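Local coordinates for Tll1590 protein (Thermosynechococcus elongatus, PDB 6LDQ), which is a sucrose-phosphate synthase-type protein of the GT-B clan of glycosyltransferases, with an alpha/beta fold of helices packed around a mainly parallel sheet, at residues E84-F87 with E88-P91; Y180-W184 with V185-G189; M207-L210 with Y211-F215. All coordinates share one frame; numbering follows the deposited sequence.

Interaction 1 (E84-F87 with E88-P91); sequences EKLF and ETLP
L86 O takes two bonds from T89, one from the hydroxyl and one from the amide, and so ties together the 3-10 turn that leads the chain into helix 90-104 of this GT-B-type domain. T89 OG1 lies 2.7 Å from L86 O, in the carbonyl plane and on a lone pair. T89 N reaches the same L86 O at 2.8 Å, but from above that plane, 40° out of it, so the two donors come to the oxygen from different directions. With chi1 at 77°, OG1 lies between the T89 backbone N and carbonyl carbon, which folds the hydroxyl back over the turn. A hydroxyl bonded to the carbonyl three residues earlier makes this an ST staple, laid over a type I turn. One residue on, L90 N to F87 O repeats the turn as a weak bond of 3.3 Å.

The packing follows the same spacing. L86 CD2 lies 3.8 Å from T89 OG1, the two side chains crossing at a slant. The F87 and L90 side chains cross at about a right angle, F87 CD1 meeting L90 CD1 at 3.9 Å obliquely to the ring. F87 also stands edge-to-face with W118 of helix 113-126, while L86 and L90 both press on L115 of that helix. L90 CG comes down to 3.3 Å from F87 O. The next residue, P91, is a proline and has no amide hydrogen to offer F87 O; its CD sits 4.0 Å from that oxygen.

Interaction 2 (Y180-W184 with V185-G189); sequences YLRRW and VSKAG
L181 O receives both V185 N and S186 N, each at 2.9 Å and from opposite faces of its carbonyl plane, so an alpha turn and a wider pi-type turn finish helix 175-185 on one oxygen before S186 turns extended. R182 then bends at chi2 (48°) and lays its guanidinium along the departing loop. R182 NH1 donates to both S186 O and A188 O, each at 2.8 Å and near the plane of the group, while R182 NH2 reaches G189 O at 3.2 Å from above the glycine carbonyl plane. K187 O lies over a guanidinium face. E178 forms a salt bridge with R182 NE and probably balances the charge. The bent K187 chain swings back along the helix end, and K187 NZ donates to R182 O at 2.9 Å. Within the loop, A188 N donates to S186 OG in an ST turn. On the buried side V185 CB rests 3.7 Å from L181 CD2, and V185 CG2 meets Y180 CE2 obliquely. V185 and L181 also pack on L164 of helix 153-166, and R182 NH2 makes a weak bond to T191, joining the helix end to strand 191-193.

Interaction 3 (M207-L210 with Y211-F215); sequences MGQL and YRQLF
About two and a half turns of helix 200-216 are held by regular alpha-helical i to i+4 bonds, from Y211 N to M207 O (2.9 Å) through L214 N to L210 O (2.8 Å), and the side chains meet at the same spacing. On the outer face Q209 NE2 donates to Q213 OE1, on a lone pair and within the amide plane of Q209; at 2.5 Å the bond is unusually short, so the exact placing of these amide ends is doubtful. The two amide planes are turned 59° apart, and Q209 bends at chi2 (75°) to carry its amide across to the extended Q213, the two chains crossing at a slant. R212 folds back at chi3 (-92°), which lays one guanidinium face over Q209 CA, 3.8 Å from its plane. The amide and guanidinium planes of Q209 and R212 are steeply turned against each other, and Q209 OE1 is 3.4 Å from R212 NH2.

On the inner face the Y211 ring covers M207 O, which sits 3.2 Å above the ring plane toward the rim. M207 CG touches the phenol end of the ring, 3.6 Å from Y211 CE1. Y211 OH is satisfied by its hydrogen bond to H110 ND1; separately, W45 meets the ring edge-to-face. This face beds on strands 108-112 and 130-134, with L108 and L132 against Y211, while M207 packs on Y32 and L36 of helix 32-42.

The three contacts follow one another along the chain without touching, each organised round a helix. Interaction 1 opens helix 90-104, interaction 2 closes helix 175-185, and interaction 3 lies within helix 200-216. Interactions 1 and 3 are farthest apart, about 30 Å between centres, on opposite sides of the chain's centre. Interaction 2 is about 23 Å from each of them by centres; its nearest atoms are about 14 Å from interaction 1 and about 11 Å from interaction 3. Strand 191-193 joins the loop of interaction 2 to the chain that leads into interaction 3. A thiocyanate ion, probably from the crystallisation liquor, lies about 5 Å from the L181 side chain of interaction 2.

Interaction 1 (E84-F87 with E88-P91)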
loop_
_atom_site.group_PDB
_atom_site.type_symbol
_atom_site.label_atom_id
_atom_site.label_comp_id
_atom_site.label_asym_id
_atom_site.label_seq_id
_atom_site.Cartn_x
_atom_site.Cartn_y
_atom_site.Cartn_z
ATOM N N GLU A 84 7.836 12.287 -8.477
ATOM C CA GLU A 84 8.087 12.289 -9.919
ATOM C C GLU A 84 9.472 11.763 -10.299
ATOM O O GLU A 84 9.757 11.626 -11.497
ATOM C CB GLU A 84 7.883 13.707 -10.471
ATOM C CG GLU A 84 8.818 14.742 -9.873
ATOM C CD GLU A 84 8.231 15.499 -8.695
ATOM O OE1 GLU A 84 8.781 16.575 -8.375
ATOM O OE2 GLU A 84 7.245 15.031 -8.080
ATOM N N LYS A 85 10.331 11.464 -9.327
ATOM C CA LYS A 85 11.634 10.856 -9.585
ATOM C C LYS A 85 11.793 9.510 -8.885
ATOM O O LYS A 85 12.907 8.977 -8.832
ATOM C CB LYS A 85 12.763 11.795 -9.145
ATOM C CG LYS A 85 12.974 13.003 -10.046
ATOM C CD LYS A 85 13.680 12.615 -11.335
ATOM C CE LYS A 85 13.435 13.643 -12.422
ATOM N NZ LYS A 85 14.569 14.598 -12.509
ATOM N N LEU A 86 10.715 8.948 -8.334
ATOM C CA LEU A 86 10.853 7.737 -7.536
ATOM C C LEU A 86 10.797 6.462 -8.362
ATOM O O LEU A 86 11.360 5.449 -7.929
ATOM C CB LEU A 86 9.764 7.690 -6.446
ATOM C CG LEU A 86 10.149 8.443 -5.170
ATOM C CD1 LEU A 86 9.084 8.285 -4.087
ATOM C CD2 LEU A 86 11.507 7.959 -4.656
ATOM N N PHE A 87 10.138 6.478 -9.533
ATOM C CA PHE A 87 9.911 5.235 -10.276
ATOM C C PHE A 87 11.187 4.406 -10.450
ATOM O O PHE A 87 11.154 3.170 -10.355
ATOM C CB PHE A 87 9.293 5.530 -11.645
ATOM C CG PHE A 87 8.860 4.294 -12.365
ATOM C CD1 PHE A 87 7.729 3.611 -11.964
ATOM C CD2 PHE A 87 9.611 3.785 -13.408
ATOM C CE1 PHE A 87 7.347 2.451 -12.611
ATOM C CE2 PHE A 87 9.233 2.634 -14.053
ATOM C CZ PHE A 87 8.109 1.965 -13.660
ATOM N N GLU A 88 12.328 5.063 -10.718
ATOM C CA GLU A 88 13.536 4.293 -11.006
ATOM C C GLU A 88 14.141 3.633 -9.767
ATOM O O GLU A 88 15.093 2.857 -9.918
ATOM C CB GLU A 88 14.592 5.180 -11.686
ATOM C CG GLU A 88 15.403 6.083 -10.752
ATOM C CD GLU A 88 16.260 7.096 -11.511
ATOM O OE1 GLU A 88 16.408 6.945 -12.740
ATOM O OE2 GLU A 88 16.786 8.043 -10.883
ATOM N N THR A 89 13.621 3.926 -8.563
ATOM C CA THR A 89 14.111 3.366 -7.309
ATOM C C THR A 89 13.377 2.097 -6.888
ATOM O O THR A 89 13.853 1.402 -5.974
ATOM C CB THR A 89 13.991 4.391 -6.162
ATOM O OG1 THR A 89 12.626 4.474 -5.720
ATOM C CG2 THR A 89 14.431 5.766 -6.625
ATOM N N LEU A 90 12.269 1.765 -7.557
ATOM C CA LEU A 90 11.283 0.762 -7.167
ATOM C C LEU A 90 11.804 -0.675 -7.247
ATOM O O LEU A 90 11.493 -1.467 -6.344
ATOM C CB LEU A 90 10.004 0.932 -8.002
ATOM C CG LEU A 90 9.320 2.293 -7.802
ATOM C CD1 LEU A 90 7.869 2.304 -8.312
ATOM C CD2 LEU A 90 9.363 2.709 -6.316
ATOM N N PRO A 91 12.592 -1.058 -8.268
ATOM C CA PRO A 91 13.213 -2.394 -8.227
ATOM C C PRO A 91 14.060 -2.630 -6.985
ATOM O O PRO A 91 14.124 -3.767 -6.498
ATOM C CB PRO A 91 14.076 -2.425 -9.500
ATOM C CG PRO A 91 13.366 -1.525 -10.443
ATOM C CD PRO A 91 12.788 -0.418 -9.589
#

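Interaction 2 (Y180-W184 with V185-G189)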
loop_
_atom_site.group_PDB
_atom_site.type_symbol
_atom_site.label_atom_id
_atom_site.label_comp_id
_atom_site.label_asym_id
_atom_site.label_seq_id
_atom_site.Cartn_x
_atom_site.Cartn_y
_atom_site.Cartn_z
ATOM N N TYR A 180 -12.566 10.484 -12.134
ATOM C CA TYR A 180 -11.370 10.647 -12.956
ATOM C C TYR A 180 -10.841 9.298 -13.415
ATOM O O TYR A 180 -10.526 9.113 -14.597
ATOM C CB TYR A 180 -10.284 11.401 -12.189
ATOM C CG TYR A 180 -8.921 11.224 -12.816
ATOM C CD1 TYR A 180 -8.544 11.978 -13.922
ATOM C CD2 TYR A 180 -8.015 10.279 -12.326
ATOM C CE1 TYR A 180 -7.303 11.810 -14.524
ATOM C CE2 TYR A 180 -6.767 10.104 -12.925
ATOM C CZ TYR A 180 -6.418 10.869 -14.022
ATOM O OH TYR A 180 -5.175 10.702 -14.610
ATOM N N LEU A 181 -10.702 8.353 -12.477
ATOM C CA LEU A 181 -10.192 7.028 -12.809
ATOM C C LEU A 181 -10.995 6.401 -13.942
ATOM O O LEU A 181 -10.431 5.888 -14.914
ATOM C CB LEU A 181 -10.224 6.127 -11.570
ATOM C CG LEU A 181 -8.938 5.783 -10.799
ATOM C CD1 LEU A 181 -9.281 4.849 -9.644
ATOM C CD2 LEU A 181 -7.859 5.154 -11.690
ATOM N N ARG A 182 -12.319 6.446 -13.834
ATOM C CA ARG A 182 -13.147 5.774 -14.825
ATOM C C ARG A 182 -13.158 6.532 -16.144
ATOM O O ARG A 182 -13.336 5.916 -17.201
ATOM C CB ARG A 182 -14.567 5.580 -14.288
ATOM C CG ARG A 182 -14.772 4.266 -13.528
ATOM C CD ARG A 182 -13.655 4.042 -12.491
ATOM N NE ARG A 182 -13.915 2.862 -11.655
ATOM C CZ ARG A 182 -13.269 1.702 -11.762
ATOM N NH1 ARG A 182 -12.292 1.547 -12.651
ATOM N NH2 ARG A 182 -13.600 0.692 -10.978
ATOM N N ARG A 183 -12.939 7.850 -16.105
ATOM C CA ARG A 183 -12.936 8.655 -17.326
ATOM C C ARG A 183 -11.615 8.539 -18.067
ATOM O O ARG A 183 -11.594 8.390 -19.296
ATOM C CB ARG A 183 -13.208 10.125 -16.989
ATOM C CG ARG A 183 -13.588 11.043 -18.174
ATOM C CD ARG A 183 -14.136 12.377 -17.628
ATOM N NE ARG A 183 -13.595 12.626 -16.281
ATOM C CZ ARG A 183 -13.244 13.821 -15.800
ATOM N NH1 ARG A 183 -13.387 14.933 -16.534
ATOM N NH2 ARG A 183 -12.751 13.891 -14.577
ATOM N N TRP A 184 -10.503 8.610 -17.337
ATOM C CA TRP A 184 -9.215 8.831 -17.964
ATOM C C TRP A 184 -8.275 7.643 -17.878
ATOM O O TRP A 184 -7.344 7.567 -18.682
ATOM C CB TRP A 184 -8.535 10.057 -17.340
ATOM C CG TRP A 184 -9.240 11.327 -17.658
ATOM C CD1 TRP A 184 -10.144 11.982 -16.875
ATOM C CD2 TRP A 184 -9.110 12.102 -18.860
ATOM N NE1 TRP A 184 -10.577 13.122 -17.509
ATOM C CE2 TRP A 184 -9.956 13.218 -18.728
ATOM C CE3 TRP A 184 -8.346 11.962 -20.022
ATOM C CZ2 TRP A 184 -10.076 14.185 -19.725
ATOM C CZ3 TRP A 184 -8.467 12.922 -21.012
ATOM C CH2 TRP A 184 -9.326 14.018 -20.855
ATOM N N VAL A 185 -8.487 6.723 -16.935
ATOM C CA VAL A 185 -7.549 5.623 -16.744
ATOM C C VAL A 185 -8.167 4.314 -17.223
ATOM O O VAL A 185 -7.723 3.745 -18.222
ATOM C CB VAL A 185 -7.091 5.527 -15.275
ATOM C CG1 VAL A 185 -6.160 4.327 -15.073
ATOM C CG2 VAL A 185 -6.410 6.811 -14.843
ATOM N N SER A 186 -9.176 3.808 -16.517
ATOM C CA SER A 186 -9.736 2.521 -16.911
ATOM C C SER A 186 -11.016 2.269 -16.133
ATOM O O SER A 186 -11.135 2.676 -14.973
ATOM C CB SER A 186 -8.739 1.379 -16.659
ATOM O OG SER A 186 -9.333 0.122 -16.902
ATOM N N LYS A 187 -11.951 1.562 -16.770
ATOM C CA LYS A 187 -13.182 1.116 -16.120
ATOM C C LYS A 187 -13.027 -0.223 -15.414
ATOM O O LYS A 187 -13.979 -0.692 -14.770
ATOM C CB LYS A 187 -14.317 0.995 -17.142
ATOM C CG LYS A 187 -14.604 2.260 -17.947
ATOM C CD LYS A 187 -15.982 2.789 -17.644
ATOM C CE LYS A 187 -16.049 4.304 -17.802
ATOM N NZ LYS A 187 -15.326 4.798 -19.013
ATOM N N ALA A 188 -11.869 -0.855 -15.538
ATOM C CA ALA A 188 -11.654 -2.181 -14.995
ATOM C C ALA A 188 -11.492 -2.125 -13.475
ATOM O O ALA A 188 -11.247 -1.069 -12.888
ATOM C CB ALA A 188 -10.429 -2.823 -15.656
ATOM N N GLY A 189 -11.637 -3.287 -12.842
ATOM C CA GLY A 189 -11.315 -3.455 -11.438
ATOM C C GLY A 189 -12.465 -3.103 -10.506
ATOM O O GLY A 189 -13.488 -2.536 -10.900
#

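Interaction 3 (M207-L210 with Y211-F215)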
loop_
_atom_site.group_PDB
_atom_site.type_symbol
_atom_site.label_atom_id
_atom_site.label_comp_id
_atom_site.label_asym_id
_atom_site.label_seq_id
_atom_site.Cartn_x
_atom_site.Cartn_y
_atom_site.Cartn_z
ATOM N N MET A 207 -11.651 -0.159 6.405
ATOM C CA MET A 207 -10.585 -0.927 5.758
ATOM C C MET A 207 -10.500 -2.342 6.325
ATOM O O MET A 207 -10.420 -3.326 5.572
ATOM C CB MET A 207 -9.248 -0.209 5.921
ATOM C CG MET A 207 -8.310 -0.409 4.748
ATOM S SD MET A 207 -8.862 0.485 3.275
ATOM C CE MET A 207 -8.421 2.154 3.748
ATOM N N GLY A 208 -10.495 -2.456 7.657
ATOM C CA GLY A 208 -10.504 -3.767 8.281
ATOM C C GLY A 208 -11.587 -4.658 7.723
ATOM O O GLY A 208 -11.342 -5.823 7.406
ATOM N N GLN A 209 -12.801 -4.109 7.571
ATOM C CA GLN A 209 -13.916 -4.889 7.045
ATOM C C GLN A 209 -13.624 -5.380 5.632
ATOM O O GLN A 209 -13.945 -6.520 5.281
ATOM C CB GLN A 209 -15.197 -4.051 7.075
ATOM C CG GLN A 209 -16.206 -4.411 5.984
ATOM C CD GLN A 209 -16.915 -5.713 6.292
ATOM O OE1 GLN A 209 -17.019 -6.104 7.455
ATOM N NE2 GLN A 209 -17.391 -6.400 5.260
ATOM N N LEU A 210 -13.012 -4.534 4.805
ATOM C CA LEU A 210 -12.640 -4.978 3.468
ATOM C C LEU A 210 -11.646 -6.129 3.544
ATOM O O LEU A 210 -11.835 -7.175 2.905
ATOM C CB LEU A 210 -12.068 -3.806 2.666
ATOM C CG LEU A 210 -13.065 -3.224 1.655
ATOM C CD1 LEU A 210 -13.125 -4.152 0.466
ATOM C CD2 LEU A 210 -14.478 -3.029 2.259
ATOM N N TYR A 211 -10.598 -5.965 4.360
ATOM C CA TYR A 211 -9.625 -7.035 4.558
ATOM C C TYR A 211 -10.329 -8.356 4.849
ATOM O O TYR A 211 -10.102 -9.368 4.176
ATOM C CB TYR A 211 -8.677 -6.675 5.710
ATOM C CG TYR A 211 -7.780 -5.458 5.494
ATOM C CD1 TYR A 211 -7.775 -4.755 4.282
ATOM C CD2 TYR A 211 -6.938 -5.016 6.509
ATOM C CE1 TYR A 211 -6.965 -3.647 4.103
ATOM C CE2 TYR A 211 -6.126 -3.920 6.350
ATOM C CZ TYR A 211 -6.135 -3.236 5.134
ATOM O OH TYR A 211 -5.318 -2.140 4.990
ATOM N N ARG A 212 -11.231 -8.350 5.830
ATOM C CA ARG A 212 -11.901 -9.587 6.206
ATOM C C ARG A 212 -12.759 -10.124 5.069
ATOM O O ARG A 212 -12.772 -11.331 4.810
ATOM C CB ARG A 212 -12.718 -9.349 7.474
ATOM C CG ARG A 212 -11.851 -8.908 8.650
ATOM C CD ARG A 212 -12.584 -9.045 9.980
ATOM N NE ARG A 212 -13.252 -7.796 10.321
ATOM C CZ ARG A 212 -14.502 -7.511 9.980
ATOM N NH1 ARG A 212 -15.040 -6.347 10.321
ATOM N NH2 ARG A 212 -15.213 -8.393 9.290
ATOM N N GLN A 213 -13.466 -9.241 4.365
ATOM C CA GLN A 213 -14.206 -9.649 3.172
ATOM C C GLN A 213 -13.306 -10.376 2.178
ATOM O O GLN A 213 -13.644 -11.462 1.691
ATOM C CB GLN A 213 -14.822 -8.418 2.504
ATOM C CG GLN A 213 -16.309 -8.270 2.651
ATOM C CD GLN A 213 -16.782 -6.950 2.080
ATOM O OE1 GLN A 213 -17.411 -6.148 2.772
ATOM N NE2 GLN A 213 -16.450 -6.704 0.820
ATOM N N LEU A 214 -12.164 -9.770 1.847
ATOM C CA LEU A 214 -11.189 -10.407 0.964
ATOM C C LEU A 214 -10.785 -11.787 1.473
ATOM O O LEU A 214 -10.747 -12.758 0.708
ATOM C CB LEU A 214 -9.951 -9.521 0.833
ATOM C CG LEU A 214 -9.988 -8.336 -0.124
ATOM C CD1 LEU A 214 -8.566 -7.983 -0.519
ATOM C CD2 LEU A 214 -10.816 -8.677 -1.355
ATOM N N PHE A 215 -10.459 -11.884 2.764
ATOM C CA PHE A 215 -9.966 -13.142 3.316
ATOM C C PHE A 215 -11.030 -14.231 3.264
ATOM O O PHE A 215 -10.717 -15.399 3.001
ATOM C CB PHE A 215 -9.498 -12.945 4.760
ATOM C CG PHE A 215 -8.182 -12.226 4.898
ATOM C CD1 PHE A 215 -7.071 -12.609 4.152
ATOM C CD2 PHE A 215 -8.051 -11.177 5.793
ATOM C CE1 PHE A 215 -5.854 -11.958 4.300
ATOM C CE2 PHE A 215 -6.842 -10.513 5.935
ATOM C CZ PHE A 215 -5.735 -10.915 5.195
#